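Local coordinates for thioredoxin Reductase (Burkholderia cenocepacia, PDB 4F82), which probably reduces hydrogen peroxide and organic hydroperoxides to water and alcohols as a thiol-specific peroxidase of the Prx5 group of peroxiredoxins, at residues 125-130 against 135-140; 73-78 against 84-89; 22-27 against 100-105; 37-42 against 111-116. All blocks are in the same frame, centred on the assembly; numbering follows the deposited sequence.

Contact 1: 125-130 against 135-140; sequences GLTQDL and MGIRSL
Gln-128 leans across its own strand pair to hold Leu-140 and Ser-139. Its CG stands between the backbone N and the carbonyl carbon (chi1 49°), and from there the chain runs out extended. CB touches Leu-140 CD2 at 3.8 Å. CG passes Ser-139 O at 3.8 Å, and CD lies against Leu-140 CD2 at 3.7 Å. OE1 faces Leu-140 CD2 more loosely, at 4.0 Å. At the tip, NE2 gives an almost straight hydrogen bond (170° at H) to Ser-139 O at 2.9 Å. That oxygen sits in the plane of the amide, but the donor approaches from above the carbonyl plane, 37° out of it.

Beneath this side chain the backbone forms the antiparallel hairpin of strands 127-129 and 137-147. Gln-128 and Arg-138 are its hydrogen-bonded pair, while Thr-127 with Ser-139 and Asp-129 with Ile-137 are non-hydrogen-bonded pairs. Close to the turn the register slips into a classic beta bulge: Met-135 and Gly-136 both face Leu-130, whose N binds Gly-136 O at 2.8 Å while its O accepts the N-H of Met-135. The side chains of Leu-130 and Met-135 run alongside each other, CD1 to CE at 3.9 Å, and Met-135 lies about 7 Å, side chain to side chain, from Cys-63, the predicted sulfenic-acid cysteine. On the opposite face of the sheet from Gln-128, Ile-137 sets CD1 against the carboxylate carbon of Asp-129, whose OD1 binds Ser-131. Arg-138 carries its guanidinium away from strand 127-129, against Met-135 CB, to Pro-56 O and a salt bridge with Asp-93 of the second subunit.

Contact 2: 73-78 against 84-89; sequences EHAEQL and DEIWCV
Ile-86 sets a single methyl, CD1, against the helix, between Ala-75 and Leu-78. CD1 lies 3.7 Å from Ala-75 CB and equally close to Ala-75 CA, so it presses on the helix backbone as well as on the alanine methyl. One turn on, Leu-78 CD1 meets the same Ile-86 CD1, also at 3.7 Å, the two side chains crossing at about a right angle. The reach comes from the torsions: CG1 of Ile-86 is anti to the carbonyl carbon (chi1 -61°), and the nearly extended chi2 of 157° carries CD1 outward. All three residues are buried, and the touch is wholly apolar. Leu-78 also meets Leu-171 of helix 167-172, while Ile-86 rests on Phe-53 of the neighbouring strand.

The helix has another character on its outer side. Glu-73, Glu-76 and Gln-77 are exposed there, and Glu-76 could be modelled no further than CB. The strand, by contrast, has a second packed face. Glu-85 and Trp-87, which flank Ile-86 in sequence, lie on the side of the sheet away from the helix, where Trp-87 NE1 donates to Glu-85 OE2 at 2.8 Å, nearly straight at 172°. The carboxylate carbon lies at the edge of the indole, in its plane, and OE2 accepts through its anti lone pair. That carboxylate also forms salt bridges with Lys-48 and Arg-111. Helix 61-80 thus covers one side of the parallel strands 49-55 and 85-90, making with them the beta-alpha-beta unit of a thioredoxin-type fold.

Contact 3: 22-27 against 100-105; sequences FEFIDD and WGRDLH
Near the Schellman motif that ends helix 94-103, Arg-102 of the last turn swings out to Phe-24 and Asp-26, where strand 20-25 gives way to a loop. This is a surface contact, and one water completes it. The arginine is bent at chi3 (-60°), which brings NH1 round to Phe-24: NH1 is 3.7 Å from CE2 and 3.9 Å from CD2. Ring and guanidinium planes stand 55° apart, so the two groups are not stacked flat on one another. Phe-24 CD2 and the water both lie at the edge of the guanidinium, in its plane.

Asp-26 does not grip the arginine directly. Its OD2 stays 4.6 Å from Arg-102 NH1, beyond salt-bridge range, and the two side chains run past one another head to tail. The water spans the gap, accepting from Arg-102 NH1 at 2.8 Å and donating to Asp-26 OD2. The modelled 2.5 Å from the water to Asp-26 OD2 is shorter than usual, and its exact length is doubtful. The opposite charges are thus linked through solvent.

Phe-24 also packs on Pro-36 of strand 35-40. Strand 20-25 runs between strands 35-40 and 111-114, antiparallel to both. Two residues back along the helix, Trp-100 turns inward, touching Cys-63 and Val-68 of helix 61-80 and Met-112 of strand 111-114.

Contact 4: 37-42 against 111-116; sequences NACSVR and RMMADG
The guanidinium of Arg-111 carries the sulfur of Met-113 on one face, where SD lies 3.6 Å off the plane, nearer the margin of the group than its middle, while Cys-39 SG comes up obliquely, 4.5 Å from NH2. The contact belongs to the mixed sheet of the thioredoxin-type fold and reaches across strand 20-25. Both terminal nitrogens are engaged by acceptors outside the two segments: NH1 binds Gln-44 OE1 and Glu-85 OE2, and NH2 forms a salt bridge with Glu-23 OE1. These partners probably fix the rotation of the group.

Strands 35-40 and 111-114 flank strand 20-25, each antiparallel to it. The CA atoms of Cys-39 and Met-113 are accordingly 9.4 Å apart, and side chains must do the bridging. Glu-23, whose carboxylate meets Arg-111, belongs to the strand in between.

Met-113 covers the distance by folding: its chain bends at chi2 (-67°) and again at chi3 (-86°), carrying the terminal methyl toward strand 35-40. Its side chain also packs on Trp-87 of strand 85-90. Cys-39, already directed across the contact by its backbone, holds SG between its backbone N and carbonyl carbon (chi1 57°). This cysteine lies away from the predicted redox site, and here its sulfur serves as an apolar surface. The closest touch between the segments is Cys-39 SG on Met-113 CE, at 3.7 Å.

From the N terminus, 22-27 opens contact 3 and 37-42 opens contact 4 before either is closed. Helix residues 73-78 then start contact 2, which closes almost at once at 84-89, nested inside both longer loops. Contact 3 closes at 100-105 and contact 4 at 111-116, so these two cross. Contact 1 follows in series, a local hairpin at 125-130 and 135-140. All four reach the same sheet. Contacts 2 and 4 meet where strands 85-90 and 111-114 pair, and contacts 3 and 4 where 20-25 pairs with 35-40 and 111-114. Contacts 1 and 2 lie on opposite sides of the chain's centre, about 23 Å between their centres.

Contact 1: 125-130 against 135-140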
loop_
_atom_site.group_PDB
_atom_site.type_symbol
_atom_site.label_atom_id
_atom_site.label_comp_id
_atom_site.label_asym_id
_atom_site.label_seq_id
_atom_site.Cartn_x
_atom_site.Cartn_y
_atom_site.Cartn_z
ATOM N N GLY A 125 5.092 -12.620 14.262
ATOM C CA GLY A 125 4.062 -12.427 15.272
ATOM C C GLY A 125 3.903 -10.956 15.572
ATOM O O GLY A 125 3.530 -10.564 16.701
ATOM N N LEU A 126 4.237 -10.135 14.576
ATOM C CA LEU A 126 4.331 -8.681 14.775
ATOM C C LEU A 126 3.275 -7.870 14.006
ATOM O O LEU A 126 3.475 -6.673 13.658
ATOM C CB LEU A 126 5.723 -8.205 14.389
ATOM C CG LEU A 126 6.794 -8.575 15.423
ATOM C CD1 LEU A 126 8.205 -8.282 14.900
ATOM C CD2 LEU A 126 6.473 -7.777 16.731
ATOM N N THR A 127 2.152 -8.491 13.719
ATOM C CA THR A 127 1.080 -7.734 13.034
ATOM C C THR A 127 0.197 -6.936 13.998
ATOM O O THR A 127 0.145 -7.245 15.195
ATOM C CB THR A 127 0.151 -8.640 12.160
ATOM O OG1 THR A 127 -0.577 -9.536 13.003
ATOM C CG2 THR A 127 0.950 -9.438 11.114
ATOM N N GLN A 128 -0.523 -5.939 13.458
ATOM C CA GLN A 128 -1.610 -5.266 14.201
ATOM C C GLN A 128 -2.708 -4.950 13.218
ATOM O O GLN A 128 -2.474 -4.926 12.014
ATOM C CB GLN A 128 -1.130 -3.971 14.885
ATOM C CG GLN A 128 -0.341 -3.058 13.939
ATOM C CD GLN A 128 -0.054 -1.669 14.518
ATOM O OE1 GLN A 128 -0.776 -1.172 15.408
ATOM N NE2 GLN A 128 0.993 -1.024 14.000
ATOM N N ASP A 129 -3.904 -4.697 13.733
ATOM C CA ASP A 129 -5.059 -4.399 12.873
ATOM C C ASP A 129 -5.264 -2.894 12.831
ATOM O O ASP A 129 -5.709 -2.290 13.826
ATOM C CB ASP A 129 -6.296 -5.069 13.454
ATOM C CG ASP A 129 -7.506 -4.948 12.551
ATOM O OD1 ASP A 129 -7.480 -4.172 11.566
ATOM O OD2 ASP A 129 -8.513 -5.617 12.833
ATOM N N LEU A 130 -4.905 -2.274 11.704
ATOM C CA LEU A 130 -5.095 -0.833 11.558
ATOM C C LEU A 130 -6.307 -0.546 10.660
ATOM O O LEU A 130 -6.307 0.408 9.912
ATOM C CB LEU A 130 -3.798 -0.148 11.064
ATOM C CG LEU A 130 -2.610 -0.141 12.071
ATOM C CD1 LEU A 130 -1.343 0.556 11.535
ATOM C CD2 LEU A 130 -3.082 0.571 13.333
ATOM N N MET A 135 -6.255 0.956 6.888
ATOM C CA MET A 135 -5.003 0.342 6.459
ATOM C C MET A 135 -4.989 -1.182 6.574
ATOM O O MET A 135 -3.969 -1.834 6.225
ATOM C CB MET A 135 -3.838 0.909 7.285
ATOM C CG MET A 135 -3.423 2.338 6.923
ATOM S SD MET A 135 -2.480 3.136 8.257
ATOM C CE MET A 135 -0.875 2.312 8.099
ATOM N N GLY A 136 -6.068 -1.749 7.131
ATOM C CA GLY A 136 -6.131 -3.196 7.357
ATOM C C GLY A 136 -4.978 -3.703 8.192
ATOM O O GLY A 136 -4.470 -2.962 9.044
ATOM N N ILE A 137 -4.550 -4.953 7.940
ATOM C CA ILE A 137 -3.495 -5.586 8.736
ATOM C C ILE A 137 -2.129 -5.088 8.288
ATOM O O ILE A 137 -1.793 -5.163 7.102
ATOM C CB ILE A 137 -3.564 -7.130 8.618
ATOM C CG1 ILE A 137 -4.987 -7.641 8.961
ATOM C CG2 ILE A 137 -2.497 -7.816 9.497
ATOM C CD1 ILE A 137 -5.591 -7.160 10.299
ATOM N N ARG A 138 -1.323 -4.617 9.244
ATOM C CA ARG A 138 -0.029 -3.995 8.965
ATOM C C ARG A 138 1.002 -4.443 10.013
ATOM O O ARG A 138 0.705 -5.280 10.893
ATOM C CB ARG A 138 -0.184 -2.456 9.023
ATOM C CG ARG A 138 -1.102 -1.840 7.954
ATOM C CD ARG A 138 -0.570 -2.120 6.525
ATOM N NE ARG A 138 -1.387 -1.437 5.514
ATOM C CZ ARG A 138 -1.014 -0.313 4.915
ATOM N NH1 ARG A 138 0.151 0.248 5.245
ATOM N NH2 ARG A 138 -1.801 0.252 3.998
ATOM N N SER A 139 2.196 -3.885 9.968
ATOM C CA SER A 139 3.211 -4.261 10.980
ATOM C C SER A 139 3.158 -3.356 12.215
ATOM O O SER A 139 2.832 -2.169 12.109
ATOM C CB SER A 139 4.617 -4.188 10.365
ATOM O OG SER A 139 5.605 -4.672 11.288
ATOM N N LEU A 140 3.471 -3.909 13.394
ATOM C CA LEU A 140 3.845 -3.077 14.539
ATOM C C LEU A 140 5.099 -2.334 14.141
ATOM O O LEU A 140 5.830 -2.772 13.193
ATOM C CB LEU A 140 4.128 -3.932 15.805
ATOM C CG LEU A 140 2.881 -4.563 16.424
ATOM C CD1 LEU A 140 3.255 -5.625 17.434
ATOM C CD2 LEU A 140 2.003 -3.472 17.065
#

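Contact 2: 73-78 against 84-89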
loop_
_atom_site.group_PDB
_atom_site.type_symbol
_atom_site.label_atom_id
_atom_site.label_comp_id
_atom_site.label_asym_id
_atom_site.label_seq_id
_atom_site.Cartn_x
_atom_site.Cartn_y
_atom_site.Cartn_z
ATOM N N GLU A 73 19.912 8.889 7.993
ATOM C CA GLU A 73 20.837 9.795 8.653
ATOM C C GLU A 73 21.940 9.075 9.426
ATOM O O GLU A 73 23.100 9.527 9.432
ATOM C CB GLU A 73 20.071 10.796 9.534
ATOM C CG GLU A 73 19.486 11.939 8.699
ATOM C CD GLU A 73 18.341 12.670 9.397
ATOM O OE1 GLU A 73 18.313 12.696 10.652
ATOM O OE2 GLU A 73 17.456 13.209 8.689
ATOM N N HIS A 74 21.587 7.946 10.048
ATOM C CA HIS A 74 22.535 7.181 10.858
ATOM C C HIS A 74 23.234 6.075 10.065
ATOM O O HIS A 74 24.014 5.320 10.624
ATOM C CB HIS A 74 21.827 6.512 12.063
ATOM C CG HIS A 74 21.557 7.434 13.218
ATOM N ND1 HIS A 74 20.575 8.402 13.190
ATOM C CD2 HIS A 74 22.112 7.495 14.452
ATOM C CE1 HIS A 74 20.554 9.038 14.354
ATOM N NE2 HIS A 74 21.471 8.501 15.136
ATOM N N ALA A 75 22.957 5.948 8.768
ATOM C CA ALA A 75 23.415 4.736 8.099
ATOM C C ALA A 75 24.941 4.606 8.124
ATOM O O ALA A 75 25.466 3.502 8.331
ATOM C CB ALA A 75 22.880 4.664 6.683
ATOM N N GLU A 76 25.657 5.720 7.932
ATOM C CA GLU A 76 27.134 5.700 8.012
ATOM C C GLU A 76 27.649 5.226 9.376
ATOM O O GLU A 76 28.548 4.394 9.438
ATOM C CB GLU A 76 27.748 7.067 7.656
ATOM N N GLN A 77 27.080 5.730 10.468
ATOM C CA GLN A 77 27.525 5.308 11.791
ATOM C C GLN A 77 27.200 3.846 12.050
ATOM O O GLN A 77 28.022 3.124 12.618
ATOM C CB GLN A 77 26.894 6.160 12.890
ATOM C CG GLN A 77 27.202 7.632 12.806
ATOM C CD GLN A 77 26.189 8.438 13.588
ATOM O OE1 GLN A 77 25.259 9.005 13.020
ATOM N NE2 GLN A 77 26.353 8.474 14.897
ATOM N N LEU A 78 26.024 3.393 11.611
ATOM C CA LEU A 78 25.665 1.983 11.846
ATOM C C LEU A 78 26.608 1.093 11.065
ATOM O O LEU A 78 27.087 0.117 11.605
ATOM C CB LEU A 78 24.176 1.678 11.533
ATOM C CG LEU A 78 23.134 2.334 12.448
ATOM C CD1 LEU A 78 21.767 2.418 11.792
ATOM C CD2 LEU A 78 23.047 1.587 13.784
ATOM N N ASP A 84 25.981 -4.602 8.387
ATOM C CA ASP A 84 26.178 -4.795 6.949
ATOM C C ASP A 84 25.068 -4.192 6.131
ATOM O O ASP A 84 25.337 -3.570 5.078
ATOM C CB ASP A 84 26.254 -6.284 6.632
ATOM C CG ASP A 84 27.516 -6.909 7.163
ATOM O OD1 ASP A 84 28.586 -6.323 6.915
ATOM O OD2 ASP A 84 27.437 -7.981 7.826
ATOM N N GLU A 85 23.838 -4.397 6.599
ATOM C CA GLU A 85 22.639 -3.842 5.945
ATOM C C GLU A 85 21.602 -3.293 6.903
ATOM O O GLU A 85 21.417 -3.805 8.028
ATOM C CB GLU A 85 21.965 -4.871 5.034
ATOM C CG GLU A 85 22.913 -5.379 3.940
ATOM C CD GLU A 85 22.277 -6.397 3.016
ATOM O OE1 GLU A 85 23.007 -6.945 2.161
ATOM O OE2 GLU A 85 21.055 -6.673 3.138
ATOM N N ILE A 86 20.897 -2.269 6.433
ATOM C CA ILE A 86 19.736 -1.751 7.172
ATOM C C ILE A 86 18.495 -1.943 6.305
ATOM O O ILE A 86 18.433 -1.435 5.187
ATOM C CB ILE A 86 19.878 -0.260 7.486
ATOM C CG1 ILE A 86 21.098 0.025 8.370
ATOM C CG2 ILE A 86 18.650 0.239 8.221
ATOM C CD1 ILE A 86 21.606 1.522 8.251
ATOM N N TRP A 87 17.518 -2.699 6.790
ATOM C CA TRP A 87 16.277 -2.871 6.036
ATOM C C TRP A 87 15.112 -2.131 6.677
ATOM O O TRP A 87 14.966 -2.103 7.893
ATOM C CB TRP A 87 15.872 -4.333 6.019
ATOM C CG TRP A 87 16.847 -5.320 5.443
ATOM C CD1 TRP A 87 18.116 -5.110 4.946
ATOM C CD2 TRP A 87 16.601 -6.709 5.376
ATOM N NE1 TRP A 87 18.669 -6.329 4.533
ATOM C CE2 TRP A 87 17.755 -7.325 4.811
ATOM C CE3 TRP A 87 15.492 -7.506 5.738
ATOM C CZ2 TRP A 87 17.817 -8.705 4.561
ATOM C CZ3 TRP A 87 15.564 -8.886 5.508
ATOM C CH2 TRP A 87 16.724 -9.467 4.920
ATOM N N CYS A 88 14.282 -1.526 5.858
ATOM C CA CYS A 88 12.973 -1.057 6.329
ATOM C C CYS A 88 11.915 -2.063 5.864
ATOM O O CYS A 88 11.713 -2.261 4.659
ATOM C CB CYS A 88 12.662 0.323 5.774
ATOM S SG CYS A 88 10.960 0.880 6.162
ATOM N N VAL A 89 11.231 -2.707 6.803
ATOM C CA VAL A 89 10.197 -3.656 6.410
ATOM C C VAL A 89 8.803 -3.054 6.594
ATOM O O VAL A 89 8.518 -2.440 7.618
ATOM C CB VAL A 89 10.301 -4.950 7.214
ATOM C CG1 VAL A 89 9.070 -5.810 6.995
ATOM C CG2 VAL A 89 11.576 -5.721 6.809
#

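Contact 3: 22-27 against 100-105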
loop_
_atom_site.group_PDB
_atom_site.type_symbol
_atom_site.label_atom_id
_atom_site.label_comp_id
_atom_site.label_asym_id
_atom_site.label_seq_id
_atom_site.Cartn_x
_atom_site.Cartn_y
_atom_site.Cartn_z
ATOM N N PHE A 22 10.025 -8.569 -1.316
ATOM C CA PHE A 22 10.391 -7.967 -2.595
ATOM C C PHE A 22 11.057 -6.599 -2.387
ATOM O O PHE A 22 10.606 -5.760 -1.573
ATOM C CB PHE A 22 9.129 -7.767 -3.505
ATOM C CG PHE A 22 8.491 -9.048 -4.020
ATOM C CD1 PHE A 22 8.591 -9.405 -5.365
ATOM C CD2 PHE A 22 7.745 -9.873 -3.177
ATOM C CE1 PHE A 22 7.995 -10.599 -5.847
ATOM C CE2 PHE A 22 7.136 -11.081 -3.669
ATOM C CZ PHE A 22 7.249 -11.426 -4.986
ATOM N N GLU A 23 12.100 -6.344 -3.170
ATOM C CA GLU A 23 12.728 -5.011 -3.216
ATOM C C GLU A 23 12.707 -4.484 -4.637
ATOM O O GLU A 23 13.057 -5.197 -5.594
ATOM C CB GLU A 23 14.162 -5.063 -2.685
ATOM C CG GLU A 23 14.882 -3.725 -2.768
ATOM C CD GLU A 23 16.312 -3.805 -2.317
ATOM O OE1 GLU A 23 16.932 -4.900 -2.445
ATOM O OE2 GLU A 23 16.829 -2.756 -1.861
ATOM N N PHE A 24 12.275 -3.230 -4.784
ATOM C CA PHE A 24 12.170 -2.634 -6.107
ATOM C C PHE A 24 13.563 -2.174 -6.506
ATOM O O PHE A 24 14.194 -1.423 -5.756
ATOM C CB PHE A 24 11.191 -1.453 -6.058
ATOM C CG PHE A 24 10.830 -0.897 -7.419
ATOM C CD1 PHE A 24 9.662 -1.312 -8.064
ATOM C CD2 PHE A 24 11.661 0.027 -8.059
ATOM C CE1 PHE A 24 9.302 -0.809 -9.335
ATOM C CE2 PHE A 24 11.320 0.540 -9.329
ATOM C CZ PHE A 24 10.121 0.133 -9.963
ATOM N N ILE A 25 14.059 -2.636 -7.657
ATOM C CA ILE A 25 15.418 -2.337 -8.073
ATOM C C ILE A 25 15.362 -1.541 -9.378
ATOM O O ILE A 25 14.880 -2.058 -10.382
ATOM C CB ILE A 25 16.210 -3.631 -8.370
ATOM C CG1 ILE A 25 16.246 -4.583 -7.163
ATOM C CG2 ILE A 25 17.614 -3.289 -8.824
ATOM C CD1 ILE A 25 16.795 -3.964 -5.888
ATOM N N ASP A 26 15.834 -0.301 -9.393
ATOM C CA ASP A 26 15.643 0.518 -10.594
ATOM C C ASP A 26 16.887 0.646 -11.491
ATOM O O ASP A 26 16.775 0.973 -12.669
ATOM C CB ASP A 26 15.039 1.891 -10.237
ATOM C CG ASP A 26 16.017 2.781 -9.492
ATOM O OD1 ASP A 26 17.122 3.020 -10.006
ATOM O OD2 ASP A 26 15.689 3.248 -8.390
ATOM N N ASP A 27 18.067 0.409 -10.934
ATOM C CA ASP A 27 19.276 0.376 -11.753
ATOM C C ASP A 27 19.415 -1.045 -12.311
ATOM O O ASP A 27 18.797 -1.984 -11.804
ATOM C CB ASP A 27 20.516 0.788 -10.941
ATOM C CG ASP A 27 20.587 0.101 -9.586
ATOM O OD1 ASP A 27 19.534 -0.008 -8.926
ATOM O OD2 ASP A 27 21.690 -0.325 -9.177
ATOM N N TRP A 100 8.460 5.237 -2.517
ATOM C CA TRP A 100 8.729 5.851 -1.223
ATOM C C TRP A 100 10.226 5.995 -0.995
ATOM O O TRP A 100 10.683 7.049 -0.533
ATOM C CB TRP A 100 8.142 4.972 -0.129
ATOM C CG TRP A 100 7.942 5.636 1.199
ATOM C CD1 TRP A 100 7.588 6.946 1.450
ATOM C CD2 TRP A 100 8.079 5.004 2.466
ATOM N NE1 TRP A 100 7.502 7.154 2.819
ATOM C CE2 TRP A 100 7.786 5.972 3.459
ATOM C CE3 TRP A 100 8.423 3.699 2.863
ATOM C CZ2 TRP A 100 7.837 5.679 4.827
ATOM C CZ3 TRP A 100 8.454 3.401 4.219
ATOM C CH2 TRP A 100 8.159 4.388 5.185
ATOM N N GLY A 101 10.995 4.947 -1.317
ATOM C CA GLY A 101 12.436 4.968 -1.063
ATOM C C GLY A 101 13.098 6.074 -1.875
ATOM O O GLY A 101 14.004 6.742 -1.398
ATOM N N ARG A 102 12.655 6.261 -3.117
ATOM C CA ARG A 102 13.189 7.329 -3.963
ATOM C C ARG A 102 12.822 8.691 -3.358
ATOM O O ARG A 102 13.649 9.607 -3.319
ATOM C CB ARG A 102 12.653 7.221 -5.393
ATOM C CG ARG A 102 13.195 6.022 -6.186
ATOM C CD ARG A 102 12.859 6.128 -7.709
ATOM N NE ARG A 102 11.409 6.183 -7.964
ATOM C CZ ARG A 102 10.637 5.093 -8.010
ATOM N NH1 ARG A 102 11.197 3.903 -7.828
ATOM N NH2 ARG A 102 9.327 5.179 -8.238
ATOM N N ASP A 103 11.597 8.832 -2.869
ATOM C CA ASP A 103 11.230 10.103 -2.243
ATOM C C ASP A 103 12.136 10.376 -1.034
ATOM O O ASP A 103 12.511 11.516 -0.798
ATOM C CB ASP A 103 9.778 10.099 -1.804
ATOM C CG ASP A 103 8.837 10.396 -2.921
ATOM O OD1 ASP A 103 9.316 10.745 -4.025
ATOM O OD2 ASP A 103 7.607 10.298 -2.689
ATOM N N LEU A 104 12.535 9.334 -0.303
ATOM C CA LEU A 104 13.308 9.525 0.941
ATOM C C LEU A 104 14.827 9.345 0.784
ATOM O O LEU A 104 15.557 9.368 1.784
ATOM C CB LEU A 104 12.799 8.569 2.039
ATOM C CG LEU A 104 11.321 8.693 2.460
ATOM C CD1 LEU A 104 10.967 7.538 3.387
ATOM C CD2 LEU A 104 11.049 10.024 3.143
ATOM N N HIS A 105 15.313 9.173 -0.452
ATOM C CA HIS A 105 16.765 9.083 -0.737
ATOM C C HIS A 105 17.499 7.981 -0.003
ATOM O O HIS A 105 18.598 8.191 0.519
ATOM C CB HIS A 105 17.454 10.420 -0.488
ATOM C CG HIS A 105 16.825 11.540 -1.246
ATOM N ND1 HIS A 105 16.842 11.601 -2.626
ATOM C CD2 HIS A 105 16.107 12.610 -0.831
ATOM C CE1 HIS A 105 16.184 12.675 -3.024
ATOM N NE2 HIS A 105 15.723 13.301 -1.954
HETATM O O HOH W 1 13.602 2.759 -7.009
#

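Contact 4: 37-42 against 111-116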
loop_
_atom_site.group_PDB
_atom_site.type_symbol
_atom_site.label_atom_id
_atom_site.label_comp_id
_atom_site.label_asym_id
_atom_site.label_seq_id
_atom_site.Cartn_x
_atom_site.Cartn_y
_atom_site.Cartn_z
ATOM N N ASN A 37 11.935 -7.385 -7.144
ATOM C CA ASN A 37 12.727 -8.604 -7.112
ATOM C C ASN A 37 12.403 -9.387 -5.845
ATOM O O ASN A 37 12.518 -8.855 -4.744
ATOM C CB ASN A 37 14.210 -8.265 -7.142
ATOM C CG ASN A 37 14.693 -7.865 -8.514
ATOM O OD1 ASN A 37 15.462 -8.585 -9.153
ATOM N ND2 ASN A 37 14.257 -6.708 -8.972
ATOM N N ALA A 38 12.031 -10.657 -5.982
ATOM C CA ALA A 38 11.732 -11.491 -4.803
ATOM C C ALA A 38 13.036 -11.923 -4.151
ATOM O O ALA A 38 14.007 -12.174 -4.845
ATOM C CB ALA A 38 10.965 -12.727 -5.223
ATOM N N CYS A 39 13.061 -12.031 -2.824
ATOM C CA CYS A 39 14.238 -12.581 -2.179
ATOM C C CYS A 39 13.826 -13.206 -0.861
ATOM O O CYS A 39 12.823 -12.822 -0.276
ATOM C CB CYS A 39 15.271 -11.494 -1.938
ATOM S SG CYS A 39 14.539 -10.193 -0.953
ATOM N N SER A 40 14.620 -14.183 -0.433
ATOM C CA SER A 40 14.375 -14.957 0.787
ATOM C C SER A 40 14.986 -14.218 1.968
ATOM O O SER A 40 16.123 -13.760 1.883
ATOM C CB SER A 40 14.994 -16.360 0.655
ATOM O OG SER A 40 15.361 -16.918 1.914
ATOM N N VAL A 41 14.242 -14.094 3.066
ATOM C CA VAL A 41 14.783 -13.431 4.260
ATOM C C VAL A 41 16.044 -14.159 4.774
ATOM O O VAL A 41 17.078 -13.532 5.049
ATOM C CB VAL A 41 13.723 -13.353 5.373
ATOM C CG1 VAL A 41 14.337 -12.882 6.710
ATOM C CG2 VAL A 41 12.613 -12.378 4.960
ATOM N N ARG A 42 15.967 -15.477 4.921
ATOM C CA ARG A 42 17.079 -16.172 5.519
ATOM C C ARG A 42 18.254 -16.135 4.552
ATOM O O ARG A 42 19.386 -15.882 4.973
ATOM C CB ARG A 42 16.677 -17.586 5.977
ATOM C CG ARG A 42 15.767 -17.506 7.215
ATOM C CD ARG A 42 15.679 -18.804 8.014
ATOM N NE ARG A 42 16.983 -19.314 8.450
ATOM C CZ ARG A 42 17.625 -18.923 9.555
ATOM N NH1 ARG A 42 17.109 -17.977 10.350
ATOM N NH2 ARG A 42 18.794 -19.473 9.868
ATOM N N ARG A 111 17.642 -0.590 2.630
ATOM C CA ARG A 111 16.910 -1.414 1.667
ATOM C C ARG A 111 15.425 -1.340 2.036
ATOM O O ARG A 111 15.055 -1.542 3.217
ATOM C CB ARG A 111 17.372 -2.845 1.743
ATOM C CG ARG A 111 18.829 -3.051 1.329
ATOM C CD ARG A 111 19.203 -4.519 1.347
ATOM N NE ARG A 111 18.505 -5.236 0.280
ATOM C CZ ARG A 111 18.478 -6.563 0.160
ATOM N NH1 ARG A 111 19.128 -7.323 1.041
ATOM N NH2 ARG A 111 17.826 -7.140 -0.852
ATOM N N MET A 112 14.586 -1.015 1.054
ATOM C CA MET A 112 13.133 -0.926 1.250
ATOM C C MET A 112 12.497 -2.271 0.894
ATOM O O MET A 112 12.280 -2.591 -0.285
ATOM C CB MET A 112 12.560 0.209 0.401
ATOM C CG MET A 112 13.281 1.553 0.680
ATOM S SD MET A 112 13.220 2.138 2.422
ATOM C CE MET A 112 11.495 2.680 2.579
ATOM N N MET A 113 12.242 -3.057 1.939
ATOM C CA MET A 113 11.839 -4.453 1.819
ATOM C C MET A 113 10.316 -4.608 1.995
ATOM O O MET A 113 9.758 -4.504 3.106
ATOM C CB MET A 113 12.635 -5.311 2.806
ATOM C CG MET A 113 14.183 -5.162 2.677
ATOM S SD MET A 113 14.722 -5.824 1.106
ATOM C CE MET A 113 14.891 -7.531 1.569
ATOM N N ALA A 114 9.652 -4.850 0.865
ATOM C CA ALA A 114 8.198 -4.963 0.801
ATOM C C ALA A 114 7.729 -6.295 1.382
ATOM O O ALA A 114 8.132 -7.354 0.916
ATOM C CB ALA A 114 7.771 -4.883 -0.669
ATOM N N ASP A 115 6.854 -6.257 2.384
ATOM C CA ASP A 115 6.236 -7.484 2.880
ATOM C C ASP A 115 4.729 -7.333 2.594
ATOM O O ASP A 115 3.895 -7.407 3.507
ATOM C CB ASP A 115 6.475 -7.592 4.401
ATOM C CG ASP A 115 5.951 -8.890 4.995
ATOM O OD1 ASP A 115 5.974 -9.937 4.314
ATOM O OD2 ASP A 115 5.477 -8.864 6.167
ATOM N N GLY A 116 4.375 -7.098 1.332
ATOM C CA GLY A 116 2.988 -6.694 1.024
ATOM C C GLY A 116 1.894 -7.752 1.255
ATOM O O GLY A 116 0.687 -7.438 1.263
#